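Plasmodium falciparum gamete antigen 27/25 (Plasmodium falciparum, PDB 1N81) is of unknown molecular function but is essential for sexual development of the parasite, and may dimerize. Local coordinates at residues F23-D28 with R55-N60; K48-I53 with N76-I81. All blocks are in the same frame, centred on the assembly; numbering follows the deposited sequence.

In the fold
Both interactions use helix 50-63, which packs on helix 13-35 through its 55-60 part in interaction 1 and on helix 71-89 through its first turn (R50 and I53) in interaction 2. Their centres lie about 10 Å apart, on the same side of the centre of the chain, and the four segments alternate along the sequence. The two contacts meet directly at V57 and I81: V57 CG2 lies 3.7 Å from I81 CD1, and A25 CB lies 3.9 Å from the same I81 CD1. A25, V57 and I81 therefore place the three helices around one apolar seam, with the polar groups N60 and D28 on the interaction 1 side and R50 and N79 on the interaction 2 side.

Interaction 1. Residues F23-D28 with R55-N60; sequences FHACSD and RYVRKN
Helix 13-35 and helix 50-63 pack here within an all-helical fold, with A25 set against V57 and N60 where the helices cross. The segment axes approach to 8.6 Å with their N-to-C directions 128° apart, and the CA atoms of A25 and V57 come within 5.3 Å. The small methyl of A25 suits so near an approach: its CB lies 3.8 Å from Y56 O and also packs on the side chains of Y56 and V57.

N60 lies across the backbone of A25, its ND2 3.3 Å from A25 CA. With CG beside its own backbone N (chi1 -84°), the amide turns back along its helix, and ND2 donates to Y56 O in an almost straight bond of 3.1 Å. That carbonyl also accepts the helical N-H of N60, the two donors arriving from opposite faces of its plane. The same ND2 makes a weak hydrogen bond of 3.3 Å to D28 OD2, so both of its N-H groups are engaged and the rotation of the amide is fixed. A water donates to both D28 OD2 and N60 OD1, closing a polar bridge between the two helices. The fold packs helix 50-63 on helix 71-89 as well, V57 touching I77 and I81 there.

N60 OD1 also lies 3.2 Å from H24 CB, a close packing contact. D28 packs on Y56 too: its CB meets the tyrosine ring at its edge and in its plane, 3.6 Å from CD2. The ring of Y29, farther along helix 13-35, meets that of Y56 edge-to-face.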
ATOM      1  N   PHE A  23       2.108  -3.032   4.043  1.00 32.77           N
ATOM      2  CA  PHE A  23       1.074  -2.746   5.012  1.00 30.56           C
ATOM      3  C   PHE A  23       1.304  -3.348   6.397  1.00 37.06           C
ATOM      4  O   PHE A  23       0.922  -2.733   7.378  1.00 36.26           O
ATOM      5  CB  PHE A  23      -0.309  -3.107   4.424  1.00 26.17           C
ATOM      6  CG  PHE A  23      -0.785  -2.126   3.371  1.00 33.92           C
ATOM      7  CD1 PHE A  23      -0.525  -2.348   2.015  1.00 27.18           C
ATOM      8  CD2 PHE A  23      -1.400  -0.933   3.742  1.00 35.45           C
ATOM      9  CE1 PHE A  23      -0.867  -1.396   1.036  1.00 32.94           C
ATOM     10  CE2 PHE A  23      -1.756   0.052   2.760  1.00 33.77           C
ATOM     11  CZ  PHE A  23      -1.485  -0.191   1.398  1.00 32.21           C
ATOM     12  N   HIS A  24       1.925  -4.527   6.497  1.00 37.58           N
ATOM     13  CA  HIS A  24       2.197  -5.075   7.832  1.00 40.62           C
ATOM     14  C   HIS A  24       3.342  -4.300   8.438  1.00 36.39           C
ATOM     15  O   HIS A  24       3.369  -4.038   9.648  1.00 32.89           O
ATOM     16  CB  HIS A  24       2.540  -6.568   7.780  1.00 42.73           C
ATOM     17  CG  HIS A  24       1.336  -7.446   7.636  1.00 51.50           C
ATOM     18  ND1 HIS A  24       0.665  -7.971   8.722  1.00 54.74           N
ATOM     19  CD2 HIS A  24       0.626  -7.823   6.542  1.00 45.59           C
ATOM     20  CE1 HIS A  24      -0.402  -8.627   8.303  1.00 56.97           C
ATOM     21  NE2 HIS A  24      -0.453  -8.553   6.983  1.00 47.68           N
ATOM     22  N   ALA A  25       4.290  -3.890   7.602  1.00 35.62           N
ATOM     23  CA  ALA A  25       5.391  -3.102   8.149  1.00 32.74           C
ATOM     24  C   ALA A  25       4.793  -1.784   8.691  1.00 38.74           C
ATOM     25  O   ALA A  25       5.219  -1.268   9.730  1.00 33.58           O
ATOM     26  CB  ALA A  25       6.463  -2.804   7.061  1.00 33.30           C
ATOM     27  N   CYS A  26       3.798  -1.250   7.989  1.00 37.66           N
ATOM     28  CA  CYS A  26       3.168  -0.003   8.411  1.00 39.11           C
ATOM     29  C   CYS A  26       2.404  -0.230   9.739  1.00 35.38           C
ATOM     30  O   CYS A  26       2.556   0.540  10.684  1.00 34.01           O
ATOM     31  CB  CYS A  26       2.220   0.521   7.311  1.00 34.56           C
ATOM     32  SG  CYS A  26       1.624   2.226   7.623  1.00 36.05           S
ATOM     33  N   SER A  27       1.595  -1.282   9.793  1.00 32.47           N
ATOM     34  CA  SER A  27       0.852  -1.606  11.000  1.00 36.15           C
ATOM     35  C   SER A  27       1.837  -1.778  12.158  1.00 36.96           C
ATOM     36  O   SER A  27       1.658  -1.180  13.214  1.00 47.28           O
ATOM     37  CB  SER A  27       0.047  -2.885  10.785  1.00 36.87           C
ATOM     38  OG  SER A  27      -0.702  -3.205  11.958  1.00 47.38           O
ATOM     39  N   ASP A  28       2.885  -2.580  11.960  1.00 42.20           N
ATOM     40  CA  ASP A  28       3.887  -2.776  13.013  1.00 45.79           C
ATOM     41  C   ASP A  28       4.459  -1.436  13.502  1.00 45.91           C
ATOM     42  O   ASP A  28       4.549  -1.169  14.702  1.00 37.56           O
ATOM     43  CB  ASP A  28       5.075  -3.635  12.528  1.00 42.11           C
ATOM     44  CG  ASP A  28       4.704  -5.099  12.299  1.00 42.21           C
ATOM     45  OD1 ASP A  28       3.616  -5.548  12.711  1.00 41.15           O
ATOM     46  OD2 ASP A  28       5.522  -5.806  11.689  1.00 46.11           O
ATOM     47  N   ARG A  55      13.936  -0.577   8.325  1.00 37.98           N
ATOM     48  CA  ARG A  55      14.264  -1.808   9.041  1.00 45.62           C
ATOM     49  C   ARG A  55      12.971  -2.622   9.193  1.00 48.02           C
ATOM     50  O   ARG A  55      12.985  -3.848   9.097  1.00 41.23           O
ATOM     51  CB  ARG A  55      14.876  -1.484  10.416  1.00 55.81           C
ATOM     52  CG  ARG A  55      15.438  -2.704  11.155  1.00 60.80           C
ATOM     53  CD  ARG A  55      15.962  -2.329  12.535  1.00 51.90           C
ATOM     54  NE  ARG A  55      16.783  -1.132  12.441  1.00 54.89           N
ATOM     55  CZ  ARG A  55      16.448   0.042  12.957  1.00 65.24           C
ATOM     56  NH1 ARG A  55      15.305   0.184  13.624  1.00 65.73           N
ATOM     57  NH2 ARG A  55      17.251   1.078  12.786  1.00 67.52           N
ATOM     58  N   TYR A  56      11.843  -1.948   9.434  1.00 40.76           N
ATOM     59  CA  TYR A  56      10.586  -2.685   9.544  1.00 40.24           C
ATOM     60  C   TYR A  56      10.223  -3.295   8.199  1.00 34.11           C
ATOM     61  O   TYR A  56       9.695  -4.401   8.139  1.00 43.67           O
ATOM     62  CB  TYR A  56       9.442  -1.789  10.061  1.00 45.73           C
ATOM     63  CG  TYR A  56       9.422  -1.677  11.565  1.00 41.74           C
ATOM     64  CD1 TYR A  56      10.513  -1.150  12.251  1.00 43.82           C
ATOM     65  CD2 TYR A  56       8.339  -2.135  12.301  1.00 43.99           C
ATOM     66  CE1 TYR A  56      10.524  -1.085  13.629  1.00 48.38           C
ATOM     67  CE2 TYR A  56       8.342  -2.076  13.695  1.00 45.49           C
ATOM     68  CZ  TYR A  56       9.439  -1.545  14.341  1.00 43.63           C
ATOM     69  OH  TYR A  56       9.441  -1.440  15.705  1.00 52.36           O
ATOM     70  N   VAL A  57      10.494  -2.589   7.116  1.00 35.79           N
ATOM     71  CA  VAL A  57      10.192  -3.165   5.799  1.00 39.42           C
ATOM     72  C   VAL A  57      10.988  -4.467   5.618  1.00 39.78           C
ATOM     73  O   VAL A  57      10.423  -5.493   5.256  1.00 41.96           O
ATOM     74  CB  VAL A  57      10.539  -2.173   4.662  1.00 39.59           C
ATOM     75  CG1 VAL A  57      10.435  -2.879   3.276  1.00 31.88           C
ATOM     76  CG2 VAL A  57       9.558  -0.948   4.733  1.00 34.75           C
ATOM     77  N   ARG A  58      12.296  -4.416   5.888  1.00 36.37           N
ATOM     78  CA  ARG A  58      13.175  -5.589   5.757  1.00 40.30           C
ATOM     79  C   ARG A  58      12.664  -6.768   6.543  1.00 39.43           C
ATOM     80  O   ARG A  58      12.579  -7.855   6.010  1.00 43.13           O
ATOM     81  CB  ARG A  58      14.586  -5.283   6.233  1.00 38.78           C
ATOM     82  CG  ARG A  58      15.425  -4.495   5.270  1.00 52.58           C
ATOM     83  CD  ARG A  58      16.878  -4.546   5.748  1.00 64.32           C
ATOM     84  NE  ARG A  58      17.726  -3.559   5.082  1.00 81.92           N
ATOM     85  CZ  ARG A  58      17.865  -2.292   5.470  1.00 83.49           C
ATOM     86  NH1 ARG A  58      17.213  -1.838   6.536  1.00 69.03           N
ATOM     87  NH2 ARG A  58      18.654  -1.475   4.781  1.00 77.76           N
ATOM     88  N   LYS A  59      12.334  -6.542   7.816  1.00 42.53           N
ATOM     89  CA  LYS A  59      11.794  -7.594   8.661  1.00 43.05           C
ATOM     90  C   LYS A  59      10.576  -8.247   8.024  1.00 45.30           C
ATOM     91  O   LYS A  59      10.414  -9.469   8.088  1.00 44.09           O
ATOM     92  CB  LYS A  59      11.414  -7.027  10.030  1.00 50.11           C
ATOM     93  CG  LYS A  59      10.945  -8.068  11.037  1.00 57.00           C
ATOM     94  CD  LYS A  59      10.735  -7.425  12.399  1.00 72.94           C
ATOM     95  CE  LYS A  59      10.263  -8.413  13.444  1.00 73.23           C
ATOM     96  NZ  LYS A  59      10.288  -7.776  14.801  1.00 76.02           N
ATOM     97  N   ASN A  60       9.714  -7.443   7.400  1.00 41.26           N
ATOM     98  CA  ASN A  60       8.513  -8.011   6.781  1.00 37.42           C
ATOM     99  C   ASN A  60       8.837  -8.739   5.492  1.00 40.45           C
ATOM    100  O   ASN A  60       8.172  -9.712   5.165  1.00 36.62           O
ATOM    101  CB  ASN A  60       7.429  -6.936   6.577  1.00 37.01           C
ATOM    102  CG  ASN A  60       6.599  -6.729   7.839  1.00 45.85           C
ATOM    103  OD1 ASN A  60       5.589  -7.391   8.037  1.00 39.85           O
ATOM    104  ND2 ASN A  60       7.053  -5.843   8.713  1.00 34.78           N
TER
HETATM  105  O   HOH W   1       5.090  -8.385  10.427  1.00 62.05           O

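Interaction 2. Residues K48-I53 with N76-I81; sequences KDRVSI and NIVNRI
Segment 48-53 enters helix 50-63 through an inverse gamma turn centred on D49, and its backbone comes nearest to helix 71-89 where the CA atoms of I53 and V78 stand 6.3 Å apart. One half of the contact across this gap is aliphatic, the other is the R50 guanidinium. In I53, chi1 (-68°) sets CG1 beside the backbone N and leaves CG2 trans to it, directed at two residues one helical turn apart: CG2 lies 3.6 Å from I81 CG2 and 3.9 Å from V78 CG1. The I53 and I81 side chains run antiparallel as they pass, and the nearest apolar touch is between their CG2 methyls.

R50 covers the neighbouring part of helix 71-89. Its chain is extended as far as CD and then bends at chi3 (64°), which brings the guanidinium over V78 and up to N79. CG1 of V78 sits against one face of this group, 3.6 Å above its plane and displaced toward the rim. N79 OD1 approaches near the guanidinium plane as acceptor for NH1; the modelled separation of 2.4 Å is too short to be taken literally, and the N-H...O angle of 128° is bent. The N79 amide also gives a weak hydrogen bond from ND2 to N76 OD1 one turn earlier.

From helix 13-35, Y29 packs on D49, S52 and I53. D49 OD1 accepts the backbone N-H of S52 at 3.1 Å in a nearly straight bond, the donor lying well above the carboxylate plane. D49 is thus the N-cap residue and this its capping bond: an N-capped helix start laid against helix 71-89 of the all-helical fold.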
ATOM      1  N   LYS A  48       9.476  10.414  11.351  1.00 45.99           N
ATOM      2  CA  LYS A  48      10.254  10.505  10.120  1.00 48.20           C
ATOM      3  C   LYS A  48      11.575   9.725  10.154  1.00 47.87           C
ATOM      4  O   LYS A  48      12.489   9.996   9.380  1.00 37.41           O
ATOM      5  CB  LYS A  48      10.532  11.976   9.769  1.00 53.37           C
ATOM      6  CG  LYS A  48       9.368  12.683   9.080  1.00 56.60           C
ATOM      7  CD  LYS A  48       9.859  13.919   8.327  1.00 58.38           C
ATOM      8  CE  LYS A  48       8.713  14.634   7.650  1.00 73.42           C
ATOM      9  NZ  LYS A  48       7.988  13.746   6.689  1.00 79.21           N
ATOM     10  N   ASP A  49      11.686   8.754  11.051  1.00 48.67           N
ATOM     11  CA  ASP A  49      12.918   7.948  11.134  1.00 42.85           C
ATOM     12  C   ASP A  49      12.966   6.929   9.993  1.00 40.38           C
ATOM     13  O   ASP A  49      12.592   5.765  10.178  1.00 39.58           O
ATOM     14  CB  ASP A  49      12.947   7.209  12.452  1.00 38.94           C
ATOM     15  CG  ASP A  49      14.225   6.450  12.655  1.00 45.93           C
ATOM     16  OD1 ASP A  49      15.089   6.385  11.727  1.00 39.57           O
ATOM     17  OD2 ASP A  49      14.339   5.925  13.770  1.00 40.88           O
ATOM     18  N   ARG A  50      13.423   7.355   8.817  1.00 39.96           N
ATOM     19  CA  ARG A  50      13.448   6.450   7.663  1.00 44.73           C
ATOM     20  C   ARG A  50      14.282   5.190   7.879  1.00 46.44           C
ATOM     21  O   ARG A  50      13.946   4.111   7.384  1.00 51.14           O
ATOM     22  CB  ARG A  50      13.968   7.176   6.415  1.00 49.71           C
ATOM     23  CG  ARG A  50      13.108   8.342   5.954  1.00 60.66           C
ATOM     24  CD  ARG A  50      13.752   9.048   4.769  1.00 67.46           C
ATOM     25  NE  ARG A  50      13.829   8.171   3.607  1.00 71.08           N
ATOM     26  CZ  ARG A  50      12.775   7.823   2.880  1.00 69.17           C
ATOM     27  NH1 ARG A  50      11.579   8.292   3.212  1.00 69.70           N
ATOM     28  NH2 ARG A  50      12.917   7.015   1.831  1.00 60.34           N
ATOM     29  N   VAL A  51      15.367   5.318   8.625  1.00 49.31           N
ATOM     30  CA  VAL A  51      16.220   4.167   8.874  1.00 44.33           C
ATOM     31  C   VAL A  51      15.414   3.108   9.609  1.00 43.55           C
ATOM     32  O   VAL A  51      15.371   1.966   9.175  1.00 42.86           O
ATOM     33  CB  VAL A  51      17.507   4.564   9.675  1.00 45.49           C
ATOM     34  CG1 VAL A  51      18.370   3.337   9.931  1.00 34.64           C
ATOM     35  CG2 VAL A  51      18.348   5.596   8.849  1.00 40.92           C
ATOM     36  N   SER A  52      14.752   3.469  10.699  1.00 36.21           N
ATOM     37  CA  SER A  52      13.972   2.461  11.394  1.00 44.87           C
ATOM     38  C   SER A  52      12.847   1.902  10.527  1.00 46.70           C
ATOM     39  O   SER A  52      12.649   0.686  10.474  1.00 44.89           O
ATOM     40  CB  SER A  52      13.374   3.017  12.681  1.00 39.10           C
ATOM     41  OG  SER A  52      14.406   3.451  13.540  1.00 62.43           O
ATOM     42  N   ILE A  53      12.119   2.778   9.841  1.00 38.43           N
ATOM     43  CA  ILE A  53      11.015   2.306   9.030  1.00 37.09           C
ATOM     44  C   ILE A  53      11.537   1.302   8.005  1.00 40.34           C
ATOM     45  O   ILE A  53      10.935   0.245   7.796  1.00 37.99           O
ATOM     46  CB  ILE A  53      10.288   3.465   8.294  1.00 39.65           C
ATOM     47  CG1 ILE A  53       9.540   4.360   9.293  1.00 34.54           C
ATOM     48  CG2 ILE A  53       9.284   2.877   7.249  1.00 29.47           C
ATOM     49  CD1 ILE A  53       9.116   5.701   8.632  1.00 30.96           C
ATOM     50  N   ASN A  76      10.314   4.029  -2.077  1.00 39.90           N
ATOM     51  CA  ASN A  76       8.936   4.527  -2.068  1.00 41.30           C
ATOM     52  C   ASN A  76       8.059   3.819  -1.050  1.00 42.92           C
ATOM     53  O   ASN A  76       7.088   4.414  -0.565  1.00 34.47           O
ATOM     54  CB  ASN A  76       8.284   4.437  -3.442  1.00 32.57           C
ATOM     55  CG  ASN A  76       8.824   5.489  -4.409  1.00 47.70           C
ATOM     56  OD1 ASN A  76       9.451   6.457  -3.991  1.00 43.07           O
ATOM     57  ND2 ASN A  76       8.561   5.306  -5.699  1.00 39.79           N
ATOM     58  N   ILE A  77       8.368   2.562  -0.734  1.00 33.66           N
ATOM     59  CA  ILE A  77       7.565   1.862   0.282  1.00 43.48           C
ATOM     60  C   ILE A  77       7.769   2.638   1.581  1.00 41.48           C
ATOM     61  O   ILE A  77       6.801   2.983   2.264  1.00 43.50           O
ATOM     62  CB  ILE A  77       8.007   0.369   0.510  1.00 31.51           C
ATOM     63  CG1 ILE A  77       7.568  -0.489  -0.672  1.00 33.80           C
ATOM     64  CG2 ILE A  77       7.342  -0.202   1.793  1.00 31.55           C
ATOM     65  CD1 ILE A  77       7.996  -1.958  -0.540  1.00 31.15           C
ATOM     66  N   VAL A  78       9.032   2.932   1.898  1.00 36.47           N
ATOM     67  CA  VAL A  78       9.370   3.682   3.109  1.00 38.90           C
ATOM     68  C   VAL A  78       8.681   5.052   3.092  1.00 43.60           C
ATOM     69  O   VAL A  78       8.099   5.476   4.101  1.00 32.67           O
ATOM     70  CB  VAL A  78      10.891   3.895   3.252  1.00 43.07           C
ATOM     71  CG1 VAL A  78      11.176   4.795   4.476  1.00 39.66           C
ATOM     72  CG2 VAL A  78      11.589   2.542   3.425  1.00 42.59           C
ATOM     73  N   ASN A  79       8.746   5.735   1.949  1.00 36.64           N
ATOM     74  CA  ASN A  79       8.101   7.039   1.843  1.00 44.91           C
ATOM     75  C   ASN A  79       6.613   6.941   2.134  1.00 44.60           C
ATOM     76  O   ASN A  79       6.085   7.694   2.954  1.00 43.54           O
ATOM     77  CB  ASN A  79       8.270   7.653   0.444  1.00 35.59           C
ATOM     78  CG  ASN A  79       9.695   8.052   0.146  1.00 47.92           C
ATOM     79  OD1 ASN A  79      10.452   8.359   1.051  1.00 47.81           O
ATOM     80  ND2 ASN A  79      10.064   8.067  -1.131  1.00 43.13           N
ATOM     81  N   ARG A  80       5.939   6.011   1.457  1.00 37.59           N
ATOM     82  CA  ARG A  80       4.493   5.851   1.644  1.00 33.51           C
ATOM     83  C   ARG A  80       4.162   5.542   3.099  1.00 35.55           C
ATOM     84  O   ARG A  80       3.186   6.054   3.644  1.00 37.75           O
ATOM     85  CB  ARG A  80       3.930   4.751   0.719  1.00 27.12           C
ATOM     86  CG  ARG A  80       3.721   5.214  -0.754  1.00 24.34           C
ATOM     87  CD  ARG A  80       2.928   4.151  -1.519  1.00 26.31           C
ATOM     88  NE  ARG A  80       3.635   2.867  -1.556  1.00 28.42           N
ATOM     89  CZ  ARG A  80       4.510   2.529  -2.493  1.00 35.96           C
ATOM     90  NH1 ARG A  80       4.776   3.392  -3.471  1.00 31.29           N
ATOM     91  NH2 ARG A  80       5.090   1.326  -2.472  1.00 30.42           N
ATOM     92  N   ILE A  81       4.979   4.716   3.737  1.00 31.63           N
ATOM     93  CA  ILE A  81       4.715   4.369   5.121  1.00 29.68           C
ATOM     94  C   ILE A  81       4.828   5.631   5.998  1.00 35.92           C
ATOM     95  O   ILE A  81       3.928   5.932   6.784  1.00 34.46           O
ATOM     96  CB  ILE A  81       5.692   3.268   5.617  1.00 32.49           C
ATOM     97  CG1 ILE A  81       5.293   1.888   5.036  1.00 27.14           C
ATOM     98  CG2 ILE A  81       5.689   3.235   7.132  1.00 31.28           C
ATOM     99  CD1 ILE A  81       6.329   0.721   5.357  1.00 23.01           C
TER